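Local atomic coordinates of PtLCIB4 H88A mutant (Phaeodactylum tricornutum, PDB entry 5B5Z), a protein that probably interconverts carbon dioxide and bicarbonate as a zinc-dependent beta-carbonic anhydrase of the LCIB family. Residues His48-Ser60 with Val74-Pro88. Numbering follows the deposited sequence.
Sequences HKYNTLLATSLCS and VYGKHFTMGGLAGFP. With ZN (zinc ion), chain C.
S57 and G86 meet through the serine hydroxyl, which donates to the carbonyl: S57 OG lies 2.8 Å from G86 O and stands above the carbonyl plane, 40° out of it. With OG anti to the backbone N (chi1 -173°), the hydroxyl extends to the G83-G86 turn, which is held by G86 N donating to G83 O, and also packs against the ring of P88. The zinc ligand C59, two residues after S57, lies against this turn; its SG binds the zinc ion at 2.3 Å and lies 3.3 Å from A85 N. At the positive phi of G86 a side chain would jam against the A85 carbonyl, and its CA already packs against the L58-C59 peptide.

Upstream, the backbones run parallel. F79 N donates to L54 O, T56 N to F79 O at 3.0 Å, and M81 N to T56 O at 2.7 Å, so F79 is gripped through both its N-H and its carbonyl. On one face of this pairing A55 CB touches F79 CB, while L53 CD1 meets the edge of the F79 ring, 3.9 Å from F79 CD1, with L53 CD2 also close to it. On the face of T56 and T80, T56 OG1 approaches CD2 of the H78 ring obliquely at 3.6 Å, a van der Waals contact; the T56 hydroxyl is hydrogen-bonded to E68 of helix 65-75. L54 CB packs on Y75 CB, and a water beside them accepts from L54 N and donates to Y75 O and K77 O.

H115 and C139 complete the protein ligands of the zinc ion, with a water at 1.9 Å from the metal. K77 forms a salt bridge with E62 of the second subunit, placing this edge at the dimer interface. The parallel bonds and the intervening helix 65-75 make this a beta-alpha-beta unit, whose first strand leads into the Cys-His-Cys zinc site characteristic of beta-carbonic anhydrases.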
# COMPACT_ATOMS: atom_id res chain seq x y z
N HIS A 48 -6.97 9.26 20.59
CA HIS A 48 -5.85 10.19 20.59
C HIS A 48 -4.70 9.54 19.87
O HIS A 48 -4.84 8.43 19.37
CB HIS A 48 -5.47 10.58 22.02
CG HIS A 48 -6.64 10.99 22.84
ND1 HIS A 48 -7.33 12.16 22.62
CD2 HIS A 48 -7.29 10.36 23.85
CE1 HIS A 48 -8.34 12.24 23.47
NE2 HIS A 48 -8.33 11.16 24.23
N LYS A 49 -3.56 10.22 19.82
CA LYS A 49 -2.42 9.70 19.09
C LYS A 49 -1.85 8.44 19.74
O LYS A 49 -1.52 7.47 19.05
CB LYS A 49 -1.34 10.77 18.96
CG LYS A 49 -1.88 12.13 18.53
CD LYS A 49 -0.78 13.18 18.52
CE LYS A 49 -1.20 14.44 17.79
NZ LYS A 49 -0.09 15.44 17.79
N TYR A 50 -1.76 8.42 21.06
CA TYR A 50 -1.05 7.32 21.72
C TYR A 50 -1.80 6.00 21.61
O TYR A 50 -1.18 4.94 21.65
CB TYR A 50 -0.79 7.64 23.20
CG TYR A 50 -1.94 7.38 24.14
CD1 TYR A 50 -3.01 8.26 24.23
CD2 TYR A 50 -1.95 6.25 24.96
CE1 TYR A 50 -4.07 8.02 25.10
CE2 TYR A 50 -3.00 6.00 25.82
CZ TYR A 50 -4.05 6.90 25.90
OH TYR A 50 -5.10 6.66 26.76
N ASN A 51 -3.11 6.05 21.42
CA ASN A 51 -3.92 4.85 21.55
C ASN A 51 -4.71 4.52 20.28
O ASN A 51 -5.59 3.65 20.31
CB ASN A 51 -4.88 4.98 22.73
CG ASN A 51 -5.92 6.07 22.52
OD1 ASN A 51 -5.73 6.98 21.71
ND2 ASN A 51 -7.02 5.96 23.23
N THR A 52 -4.40 5.20 19.19
CA THR A 52 -5.10 4.96 17.92
C THR A 52 -4.13 4.41 16.88
O THR A 52 -3.03 4.92 16.73
CB THR A 52 -5.74 6.24 17.36
OG1 THR A 52 -6.71 6.72 18.29
CG2 THR A 52 -6.45 5.97 16.02
N LEU A 53 -4.56 3.37 16.18
CA LEU A 53 -3.81 2.83 15.06
C LEU A 53 -4.54 3.22 13.79
O LEU A 53 -5.70 2.87 13.63
CB LEU A 53 -3.68 1.32 15.15
CG LEU A 53 -2.98 0.65 13.96
CD1 LEU A 53 -1.52 1.05 13.85
CD2 LEU A 53 -3.11 -0.84 14.08
N LEU A 54 -3.85 3.95 12.93
CA LEU A 54 -4.41 4.40 11.65
C LEU A 54 -4.26 3.31 10.59
O LEU A 54 -3.20 2.68 10.49
CB LEU A 54 -3.72 5.68 11.21
CG LEU A 54 -4.16 6.27 9.87
CD1 LEU A 54 -5.63 6.67 9.92
CD2 LEU A 54 -3.27 7.44 9.49
N ALA A 55 -5.32 3.07 9.83
CA ALA A 55 -5.23 2.16 8.68
C ALA A 55 -5.90 2.80 7.49
O ALA A 55 -6.86 3.54 7.65
CB ALA A 55 -5.87 0.80 8.99
N THR A 56 -5.39 2.52 6.29
CA THR A 56 -6.03 3.04 5.07
C THR A 56 -6.30 1.92 4.07
O THR A 56 -5.60 0.90 4.03
CB THR A 56 -5.17 4.11 4.37
OG1 THR A 56 -4.00 3.51 3.81
CG2 THR A 56 -4.75 5.23 5.34
N SER A 57 -7.34 2.12 3.27
CA SER A 57 -7.59 1.31 2.08
C SER A 57 -7.87 2.29 0.94
O SER A 57 -9.02 2.71 0.71
CB SER A 57 -8.74 0.33 2.29
OG SER A 57 -8.85 -0.56 1.18
N LEU A 58 -6.80 2.70 0.30
CA LEU A 58 -6.83 3.68 -0.78
C LEU A 58 -6.06 3.13 -1.98
O LEU A 58 -5.29 2.17 -1.84
CB LEU A 58 -6.23 5.01 -0.32
CG LEU A 58 -6.91 5.65 0.90
CD1 LEU A 58 -6.08 6.82 1.49
CD2 LEU A 58 -8.33 6.12 0.55
N CYS A 59 -6.25 3.73 -3.16
CA CYS A 59 -5.59 3.21 -4.36
C CYS A 59 -4.07 3.33 -4.25
O CYS A 59 -3.53 4.26 -3.62
CB CYS A 59 -6.09 3.94 -5.63
SG CYS A 59 -5.43 3.22 -7.16
N SER A 60 -3.39 2.38 -4.87
CA SER A 60 -1.93 2.36 -4.90
C SER A 60 -1.33 3.55 -5.65
O SER A 60 -0.16 3.85 -5.49
CB SER A 60 -1.50 1.04 -5.51
OG SER A 60 -2.30 0.75 -6.64
N VAL A 74 -1.62 13.30 12.31
CA VAL A 74 -2.40 13.24 13.54
C VAL A 74 -2.20 11.91 14.27
O VAL A 74 -2.03 11.88 15.48
CB VAL A 74 -3.91 13.48 13.27
CG1 VAL A 74 -4.72 13.33 14.56
CG2 VAL A 74 -4.14 14.87 12.66
N TYR A 75 -2.21 10.80 13.53
CA TYR A 75 -2.28 9.49 14.19
C TYR A 75 -1.05 8.61 13.98
O TYR A 75 -1.00 7.50 14.51
CB TYR A 75 -3.53 8.74 13.72
CG TYR A 75 -4.82 9.43 14.08
CD1 TYR A 75 -5.27 9.48 15.40
CD2 TYR A 75 -5.60 10.05 13.10
CE1 TYR A 75 -6.46 10.12 15.74
CE2 TYR A 75 -6.79 10.69 13.43
CZ TYR A 75 -7.22 10.73 14.74
OH TYR A 75 -8.40 11.36 15.05
N GLY A 76 -0.08 9.09 13.22
CA GLY A 76 1.17 8.37 13.05
C GLY A 76 1.18 7.39 11.88
O GLY A 76 0.32 7.45 11.00
N LYS A 77 2.16 6.50 11.90
CA LYS A 77 2.39 5.52 10.83
C LYS A 77 1.20 4.60 10.69
O LYS A 77 0.68 4.10 11.69
CB LYS A 77 3.64 4.69 11.13
CG LYS A 77 4.96 5.41 10.89
CD LYS A 77 6.04 4.85 11.81
CE LYS A 77 6.07 3.34 11.78
NZ LYS A 77 6.39 2.75 13.12
N HIS A 78 0.79 4.36 9.46
CA HIS A 78 -0.42 3.60 9.19
C HIS A 78 -0.17 2.23 8.59
O HIS A 78 0.84 2.01 7.92
CB HIS A 78 -1.32 4.38 8.23
CG HIS A 78 -0.71 4.55 6.88
ND1 HIS A 78 0.27 5.48 6.62
CD2 HIS A 78 -0.96 3.94 5.70
CE1 HIS A 78 0.62 5.42 5.35
NE2 HIS A 78 -0.12 4.49 4.76
N PHE A 79 -1.11 1.32 8.84
CA PHE A 79 -1.22 0.06 8.11
C PHE A 79 -1.89 0.31 6.78
O PHE A 79 -2.83 1.08 6.70
CB PHE A 79 -2.06 -0.95 8.90
CG PHE A 79 -1.27 -1.88 9.77
CD1 PHE A 79 -0.82 -1.46 11.01
CD2 PHE A 79 -1.02 -3.19 9.37
CE1 PHE A 79 -0.10 -2.33 11.84
CE2 PHE A 79 -0.29 -4.05 10.20
CZ PHE A 79 0.16 -3.62 11.43
N THR A 80 -1.44 -0.35 5.72
CA THR A 80 -2.20 -0.26 4.48
C THR A 80 -2.99 -1.54 4.22
O THR A 80 -2.56 -2.66 4.53
CB THR A 80 -1.29 0.06 3.30
OG1 THR A 80 -0.29 -0.95 3.18
CG2 THR A 80 -0.61 1.39 3.52
N MET A 81 -4.19 -1.36 3.71
CA MET A 81 -5.05 -2.47 3.39
C MET A 81 -5.39 -2.47 1.91
O MET A 81 -6.01 -3.40 1.41
CB MET A 81 -6.35 -2.40 4.20
CG MET A 81 -6.20 -2.79 5.65
SD MET A 81 -6.33 -4.59 5.81
CE MET A 81 -8.01 -4.94 5.24
N GLY A 82 -5.02 -1.40 1.22
CA GLY A 82 -5.53 -1.14 -0.13
C GLY A 82 -4.78 -1.86 -1.24
O GLY A 82 -4.08 -2.86 -1.03
N GLY A 83 -4.94 -1.34 -2.45
CA GLY A 83 -4.41 -1.97 -3.64
C GLY A 83 -5.06 -1.24 -4.79
O GLY A 83 -5.56 -0.16 -4.59
N LEU A 84 -5.12 -1.85 -5.97
CA LEU A 84 -5.70 -1.17 -7.13
C LEU A 84 -7.13 -0.69 -6.86
O LEU A 84 -7.95 -1.43 -6.33
CB LEU A 84 -5.66 -2.11 -8.34
CG LEU A 84 -4.25 -2.44 -8.83
CD1 LEU A 84 -4.34 -3.43 -9.97
CD2 LEU A 84 -3.51 -1.17 -9.25
N ALA A 85 -7.40 0.55 -7.24
CA ALA A 85 -8.70 1.22 -7.09
C ALA A 85 -9.13 1.45 -5.64
O ALA A 85 -10.20 1.99 -5.40
CB ALA A 85 -9.77 0.45 -7.83
N GLY A 86 -8.28 1.07 -4.68
CA GLY A 86 -8.57 1.28 -3.26
C GLY A 86 -9.33 0.16 -2.55
O GLY A 86 -9.67 0.30 -1.37
N PHE A 87 -9.59 -0.94 -3.24
CA PHE A 87 -10.20 -2.10 -2.57
C PHE A 87 -9.30 -2.68 -1.49
O PHE A 87 -8.09 -2.66 -1.64
CB PHE A 87 -10.54 -3.18 -3.59
CG PHE A 87 -11.71 -2.83 -4.45
CD1 PHE A 87 -13.01 -3.10 -4.03
CD2 PHE A 87 -11.53 -2.20 -5.67
CE1 PHE A 87 -14.09 -2.76 -4.82
CE2 PHE A 87 -12.61 -1.85 -6.46
CZ PHE A 87 -13.89 -2.14 -6.04
N PRO A 88 -9.89 -3.19 -0.39
CA PRO A 88 -9.14 -3.72 0.75
C PRO A 88 -8.56 -5.11 0.48
O PRO A 88 -8.94 -6.09 1.10
CB PRO A 88 -10.20 -3.76 1.87
CG PRO A 88 -11.51 -3.96 1.14
CD PRO A 88 -11.34 -3.12 -0.12
ZN ZN C . -6.43 4.59 -8.67
O HOH W 1 -1.16 4.85 13.62
O HOH W 2 -4.28 1.52 1.50
O HOH W 3 -5.29 5.23 -10.08